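Local coordinates for small archaeal modifier protein 1 (Haloferax volcanii DS2, PDB 4HRO) that tags substrate proteins through an isopeptide bond from its C-terminal glycine to their lysines and carries sulfur in molybdenum cofactor biosynthesis, at residues A[6-11]-A[36-41]; A[23-28]-A[32-37]; A[60-65]-A[69-74]. All coordinates share one frame; numbering follows the deposited sequence.

Contact 1: residues A[6-11]-A[36-41]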
# COMPACT_ATOMS: atom_id res chain seq x y z
N TRP A 6 3.52 1.98 -5.53
CA TRP A 6 3.94 1.50 -4.23
C TRP A 6 5.38 1.01 -4.29
O TRP A 6 5.77 0.30 -5.24
CB TRP A 6 3.07 0.32 -3.79
CG TRP A 6 1.72 0.71 -3.30
CD1 TRP A 6 0.56 0.74 -4.02
CD2 TRP A 6 1.39 1.11 -1.97
NE1 TRP A 6 -0.48 1.15 -3.21
CE2 TRP A 6 0.01 1.38 -1.95
CE3 TRP A 6 2.14 1.29 -0.80
CZ2 TRP A 6 -0.64 1.82 -0.79
CZ3 TRP A 6 1.49 1.73 0.34
CH2 TRP A 6 0.12 1.98 0.33
N LYS A 7 6.15 1.33 -3.26
CA LYS A 7 7.39 0.65 -2.96
C LYS A 7 7.20 -0.27 -1.78
O LYS A 7 6.53 0.09 -0.80
CB LYS A 7 8.50 1.65 -2.67
CG LYS A 7 9.19 2.09 -3.95
CD LYS A 7 10.36 2.98 -3.68
CE LYS A 7 11.31 3.00 -4.85
NZ LYS A 7 12.38 3.98 -4.63
N LEU A 8 7.77 -1.47 -1.92
CA LEU A 8 7.68 -2.53 -0.92
C LEU A 8 9.08 -2.92 -0.47
O LEU A 8 10.04 -2.81 -1.23
CB LEU A 8 7.02 -3.76 -1.53
CG LEU A 8 5.64 -3.57 -2.15
CD1 LEU A 8 5.18 -4.90 -2.77
CD2 LEU A 8 4.64 -3.01 -1.19
N PHE A 9 9.18 -3.43 0.75
CA PHE A 9 10.45 -3.72 1.40
C PHE A 9 10.42 -5.07 2.07
O PHE A 9 9.36 -5.56 2.50
CB PHE A 9 10.79 -2.59 2.40
CG PHE A 9 10.90 -1.27 1.72
CD1 PHE A 9 12.12 -0.86 1.20
CD2 PHE A 9 9.79 -0.50 1.50
CE1 PHE A 9 12.23 0.32 0.51
CE2 PHE A 9 9.89 0.69 0.80
CZ PHE A 9 11.10 1.09 0.29
N ALA A 10 11.60 -5.67 2.14
CA ALA A 10 11.84 -6.90 2.88
C ALA A 10 10.83 -7.97 2.46
O ALA A 10 10.67 -8.24 1.26
CB ALA A 10 11.84 -6.63 4.41
N ASP A 11 10.15 -8.59 3.41
CA ASP A 11 9.25 -9.70 3.08
C ASP A 11 8.08 -9.29 2.18
O ASP A 11 7.54 -10.12 1.44
CB ASP A 11 8.74 -10.37 4.36
CG ASP A 11 8.12 -9.40 5.36
OD1 ASP A 11 8.78 -8.42 5.79
OD2 ASP A 11 6.96 -9.65 5.76
N ASP A 36 -5.53 -1.46 -0.98
CA ASP A 36 -6.36 -2.56 -1.46
C ASP A 36 -6.09 -2.86 -2.93
O ASP A 36 -6.13 -4.02 -3.35
CB ASP A 36 -7.84 -2.25 -1.26
CG ASP A 36 -8.31 -2.47 0.18
OD1 ASP A 36 -7.55 -3.03 1.02
OD2 ASP A 36 -9.47 -2.09 0.46
N ALA A 37 -5.78 -1.83 -3.73
CA ALA A 37 -5.39 -2.06 -5.13
C ALA A 37 -4.07 -2.83 -5.21
O ALA A 37 -3.93 -3.73 -6.03
CB ALA A 37 -5.31 -0.74 -5.88
N LEU A 38 -3.11 -2.48 -4.35
CA LEU A 38 -1.85 -3.21 -4.28
C LEU A 38 -2.09 -4.68 -3.95
O LEU A 38 -1.53 -5.58 -4.57
CB LEU A 38 -0.94 -2.58 -3.23
CG LEU A 38 0.28 -3.39 -2.81
CD1 LEU A 38 1.26 -3.61 -3.95
CD2 LEU A 38 0.97 -2.70 -1.66
N VAL A 39 -2.90 -4.95 -2.94
CA VAL A 39 -3.16 -6.31 -2.53
C VAL A 39 -3.95 -7.06 -3.62
O VAL A 39 -3.68 -8.23 -3.88
CB VAL A 39 -3.85 -6.36 -1.14
CG1 VAL A 39 -4.22 -7.79 -0.77
CG2 VAL A 39 -2.93 -5.74 -0.07
N GLY A 40 -4.86 -6.39 -4.30
CA GLY A 40 -5.53 -7.01 -5.45
C GLY A 40 -4.54 -7.43 -6.53
O GLY A 40 -4.70 -8.49 -7.15
N ALA A 41 -3.52 -6.62 -6.76
CA ALA A 41 -2.48 -6.93 -7.74
C ALA A 41 -1.64 -8.13 -7.30
O ALA A 41 -1.15 -8.89 -8.14
CB ALA A 41 -1.60 -5.70 -7.97
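Leu38 of helix 31-41 covers one face of the Trp6 indole, and the same leucine also meets Leu8, two residues further along strand 2-8. Going outward from the helix, Leu38 CB comes down at the pyrrole side of the indole, 3.7 Å from Trp6 CD1, and the methyl CD2 sits above the five-membered ring. That methyl makes a CH-pi contact, Leu38 CD2 standing 3.9 Å from the ring centroid of Trp6 and only 16° off the ring normal. With CG anti to the backbone N (chi1 167°), Leu38 sends its branched end out from the helix to the sheet, where CD2 is shared between two partners.

The second partner is Leu8, whose CD2 methyl meets Leu38 CD2 at 3.7 Å as the two side chains, reaching from opposite sides, pass alongside one another. In Trp6, CG is anti to the carbonyl carbon (chi1 -77°), and this swings the indole toward the helix with its face, not its rim, presented to Leu38. Leu83 of strand 80-84 and Val21 of strand 20-25 pack against Leu38 as well, which places the contact in the middle of the beta-grasp core.

All three touching residues are buried, and what joins them is carbon against carbon or against a pi face. The contact therefore relies on dispersion and the exclusion of water to hold the helix on the sheet.

Contact 2: residues A[23-28]-A[32-37]. With CA (calcium ion), chain D.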
# COMPACT_ATOMS: atom_id res chain seq x y z
N VAL A 23 -0.15 1.07 -9.54
CA VAL A 23 -1.59 0.95 -9.39
C VAL A 23 -2.29 2.14 -10.04
O VAL A 23 -1.68 3.18 -10.28
CB VAL A 23 -2.05 0.79 -7.89
CG1 VAL A 23 -1.45 -0.47 -7.27
CG2 VAL A 23 -1.75 2.04 -7.06
N ASP A 24 -3.57 1.98 -10.31
CA ASP A 24 -4.41 3.00 -10.99
C ASP A 24 -5.74 3.00 -10.23
O ASP A 24 -6.43 1.98 -10.21
CB ASP A 24 -4.56 2.58 -12.46
CG ASP A 24 -5.47 3.48 -13.28
OD1 ASP A 24 -5.86 4.57 -12.83
OD2 ASP A 24 -5.77 3.05 -14.41
N VAL A 25 -6.06 4.10 -9.57
CA VAL A 25 -7.19 4.14 -8.64
C VAL A 25 -8.14 5.29 -8.93
O VAL A 25 -7.85 6.16 -9.76
CB VAL A 25 -6.68 4.21 -7.18
CG1 VAL A 25 -5.86 2.97 -6.83
CG2 VAL A 25 -5.87 5.47 -6.95
N ASP A 26 -9.30 5.30 -8.27
CA ASP A 26 -10.28 6.37 -8.50
C ASP A 26 -9.79 7.73 -8.03
O ASP A 26 -8.84 7.84 -7.23
CB ASP A 26 -11.62 6.08 -7.79
CG ASP A 26 -12.51 5.16 -8.56
OD1 ASP A 26 -12.14 4.72 -9.67
OD2 ASP A 26 -13.59 4.87 -8.03
N GLY A 27 -10.46 8.75 -8.52
CA GLY A 27 -10.12 10.13 -8.21
C GLY A 27 -10.16 10.49 -6.76
O GLY A 27 -9.35 11.26 -6.32
N ASP A 28 -11.10 9.91 -6.00
CA ASP A 28 -11.19 10.14 -4.56
C ASP A 28 -10.75 8.90 -3.78
O ASP A 28 -11.10 8.76 -2.62
CB ASP A 28 -12.62 10.56 -4.17
CG ASP A 28 -12.96 11.98 -4.61
OD1 ASP A 28 -12.06 12.77 -4.98
OD2 ASP A 28 -14.16 12.33 -4.58
N GLY A 32 -5.94 3.88 1.84
CA GLY A 32 -6.47 2.54 2.06
C GLY A 32 -6.99 1.88 0.78
O GLY A 32 -6.77 0.69 0.55
N ASP A 33 -7.67 2.65 -0.06
CA ASP A 33 -8.10 2.14 -1.35
C ASP A 33 -6.89 1.79 -2.23
O ASP A 33 -6.89 0.76 -2.91
CB ASP A 33 -8.97 3.15 -2.09
CG ASP A 33 -10.30 3.41 -1.42
OD1 ASP A 33 -10.83 2.52 -0.74
OD2 ASP A 33 -10.80 4.53 -1.58
N ALA A 34 -5.85 2.63 -2.21
CA ALA A 34 -4.63 2.33 -2.98
C ALA A 34 -3.92 1.08 -2.43
O ALA A 34 -3.36 0.29 -3.20
CB ALA A 34 -3.69 3.52 -2.98
N LEU A 35 -3.98 0.88 -1.11
CA LEU A 35 -3.43 -0.32 -0.51
C LEU A 35 -4.21 -1.57 -0.93
O LEU A 35 -3.63 -2.61 -1.24
CB LEU A 35 -3.40 -0.15 1.01
CG LEU A 35 -2.85 -1.30 1.82
CD1 LEU A 35 -1.43 -1.69 1.39
CD2 LEU A 35 -2.90 -0.95 3.31
N ASP A 36 -5.53 -1.46 -0.98
CA ASP A 36 -6.36 -2.56 -1.46
C ASP A 36 -6.09 -2.86 -2.93
O ASP A 36 -6.13 -4.02 -3.35
CB ASP A 36 -7.84 -2.25 -1.26
CG ASP A 36 -8.31 -2.47 0.18
OD1 ASP A 36 -7.55 -3.03 1.02
OD2 ASP A 36 -9.47 -2.09 0.46
N ALA A 37 -5.78 -1.83 -3.73
CA ALA A 37 -5.39 -2.06 -5.13
C ALA A 37 -4.07 -2.83 -5.21
O ALA A 37 -3.93 -3.73 -6.03
CB ALA A 37 -5.31 -0.74 -5.88
CA CA D . -7.53 12.02 -5.10
O HOH W 1 -6.94 9.75 -5.94
O HOH W 2 -9.44 13.40 -4.49
O HOH W 3 -6.97 13.16 -7.08
O HOH W 4 -8.12 10.85 -3.09
O HOH W 5 -6.72 13.97 -3.98
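Val23 and Val25 share one side-chain conformation, each with CG1 anti to its own carbonyl carbon (chi1 -60° and -62°), and in both it is this methyl that reaches helix 31-41. Being two apart on the strand, the valines face the helix together and take the methyl of Ala37 between them: Ala37 CB lies 3.9 Å from Val25 CG1 and 4.1 Å from Val23 CG1. Val25 CG1 also rests against the helix backbone one turn earlier, 4.1 Å from Ala34 CA. The strand and helix axes approach to 8.5 Å, their directions 135° apart, a spacing consistent with the small alanines at these positions. Met4 of the neighbouring strand 2-8 packs against both valines.

Beyond Val25 the chain leaves the sheet and becomes polar. Gly27 O binds a calcium ion at 2.3 Å; five waters and Thr75 O complete the seven ligands. Two of those waters are steadied by this same loop: water 1 donates to Asp26 O, and water 2 donates to Asp28 OD1 at 2.7 Å. Asp28 thus acts from the second shell, its carboxylate holding a metal-bound water and not the metal. Asp33, in the first turns of the helix, comes near the loop without bonding to it; its backbone N is held by Thr30 OG1.

Strands 2-8 and 20-25 pair antiparallel and lead into helix 31-41, which packs across the sheet: the beta-beta-alpha opening of the beta-grasp fold of ubiquitin and ThiS, here with a largely hydrated calcium site at the turn.

Contact 3: residues A[60-65]-A[69-74]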
# COMPACT_ATOMS: atom_id res chain seq x y z
N ILE A 60 2.85 -1.57 11.03
CA ILE A 60 3.13 -1.38 9.60
C ILE A 60 3.16 0.11 9.34
O ILE A 60 2.29 0.84 9.81
CB ILE A 60 2.08 -2.04 8.73
CG1 ILE A 60 2.27 -3.55 8.80
CG2 ILE A 60 2.17 -1.53 7.26
CD1 ILE A 60 1.26 -4.34 8.02
N ASN A 61 4.15 0.57 8.59
CA ASN A 61 4.30 2.00 8.33
C ASN A 61 4.02 2.32 6.87
O ASN A 61 4.80 1.98 5.98
CB ASN A 61 5.70 2.50 8.74
CG ASN A 61 5.93 2.45 10.25
OD1 ASN A 61 4.98 2.32 11.02
ND2 ASN A 61 7.18 2.56 10.66
N VAL A 62 2.89 3.00 6.65
CA VAL A 62 2.43 3.42 5.35
C VAL A 62 2.84 4.87 5.18
O VAL A 62 2.49 5.71 6.01
CB VAL A 62 0.90 3.30 5.26
CG1 VAL A 62 0.44 3.71 3.89
CG2 VAL A 62 0.44 1.88 5.58
N LEU A 63 3.56 5.18 4.10
CA LEU A 63 3.94 6.54 3.78
C LEU A 63 3.33 6.98 2.47
O LEU A 63 3.19 6.18 1.53
CB LEU A 63 5.46 6.70 3.68
CG LEU A 63 6.32 6.22 4.83
CD1 LEU A 63 7.77 6.61 4.55
CD2 LEU A 63 5.87 6.75 6.15
N ARG A 64 3.00 8.26 2.41
CA ARG A 64 2.59 8.92 1.18
C ARG A 64 3.56 10.08 0.95
O ARG A 64 3.65 10.99 1.78
CB ARG A 64 1.16 9.46 1.29
CG ARG A 64 0.74 10.24 0.08
CD ARG A 64 -0.60 10.89 0.24
NE ARG A 64 -0.97 11.52 -1.03
CZ ARG A 64 -1.62 12.67 -1.14
NH1 ARG A 64 -2.02 13.38 -0.08
NH2 ARG A 64 -1.88 13.13 -2.36
N ASN A 65 4.30 10.04 -0.16
CA ASN A 65 5.26 11.08 -0.49
C ASN A 65 6.18 11.39 0.69
O ASN A 65 6.46 12.54 1.00
CB ASN A 65 4.53 12.32 -1.01
CG ASN A 65 3.66 12.03 -2.22
OD1 ASN A 65 2.55 12.55 -2.35
ND2 ASN A 65 4.14 11.19 -3.09
N ALA A 69 1.14 8.25 6.65
CA ALA A 69 -0.22 8.49 6.20
C ALA A 69 -1.19 7.50 6.83
O ALA A 69 -0.92 6.29 6.87
CB ALA A 69 -0.29 8.41 4.70
N ALA A 70 -2.33 8.01 7.29
CA ALA A 70 -3.45 7.20 7.71
C ALA A 70 -4.21 6.73 6.48
O ALA A 70 -4.17 7.38 5.41
CB ALA A 70 -4.35 7.99 8.64
N LEU A 71 -4.92 5.62 6.62
CA LEU A 71 -5.56 5.00 5.47
C LEU A 71 -6.67 5.86 4.87
O LEU A 71 -7.00 5.73 3.70
CB LEU A 71 -6.07 3.58 5.79
CG LEU A 71 -5.01 2.52 6.09
CD1 LEU A 71 -5.65 1.14 6.11
CD2 LEU A 71 -3.86 2.54 5.13
N GLY A 72 -7.27 6.74 5.66
CA GLY A 72 -8.30 7.64 5.14
C GLY A 72 -7.81 8.86 4.38
O GLY A 72 -8.63 9.61 3.84
N GLU A 73 -6.50 9.07 4.32
CA GLU A 73 -5.97 10.23 3.60
C GLU A 73 -6.14 10.11 2.10
O GLU A 73 -6.29 9.02 1.56
CB GLU A 73 -4.51 10.48 3.97
CG GLU A 73 -4.34 10.98 5.40
CD GLU A 73 -2.90 11.13 5.85
OE1 GLU A 73 -2.68 10.89 7.05
OE2 GLU A 73 -2.02 11.50 5.03
N ALA A 74 -6.12 11.25 1.43
CA ALA A 74 -6.25 11.32 -0.01
C ALA A 74 -5.03 10.78 -0.73
O ALA A 74 -3.96 10.62 -0.15
CB ALA A 74 -6.50 12.77 -0.43
O HOH W 6 -1.88 13.11 2.87
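Val62 and Ala69 are joined by the one backbone hydrogen bond between these segments, just past the antiparallel pairing of strands 61-64 and 67-68 at the edge of the beta-grasp sheet. Ala69 N donates to Val62 O at 2.9 Å, with an N-H...O angle of 162°.

The apolar contacts lie on either side of this bond along the strand. Arg64 CB meets Ala69 CB at 3.9 Å, while Val62 CG2 approaches Leu71 CD2 more loosely; Val31 of helix 31-41 touches both Val62 and Leu71.

Polar groups gather beyond Arg64. Its CG is anti to the backbone N (chi1 175°) and the chain stays extended to NE, carrying the guanidinium across Ala74, whose O sits 3.0 Å above the guanidinium plane, too poorly angled for a hydrogen bond. The charge is instead paired at NE with Asp79 in a salt bridge. The type I turn from Ala70 to Glu73 is closed by Glu73 N donating to Ala70 O, and the Glu73 side chain adds a second tie: Ala70 N donates to Glu73 OE1 at 2.9 Å, meeting it from above the carboxylate plane.

The other carboxylate oxygen reaches Arg64 through water 6, which accepts from Arg64 NH1 in the guanidinium plane at 3.0 Å and donates to Glu73 OE2 at 2.7 Å.

In the fold
Helix 31-41 is the common element of contacts 1 and 2, which share Asp36 and Ala37 and use neighbouring strands of one sheet. Their centres are about 12 Å apart, yet they touch: Trp6 NE1 lies 3.0 Å from Ala34 O, a probable, weak hydrogen bond. The far end of the same indole reaches contact 3, with Trp6 CH2 4.0 Å from Val62 CG1. Contacts 2 and 3 meet at the start of the helix, where Gly32 N lies 2.8 Å from Leu71 O, a probable hydrogen bond. The calcium ion ties in as well: Gly27 of contact 2 binds it directly, the Ala74 side chain is about 5 Å away, and that of Trp6 about 13 Å.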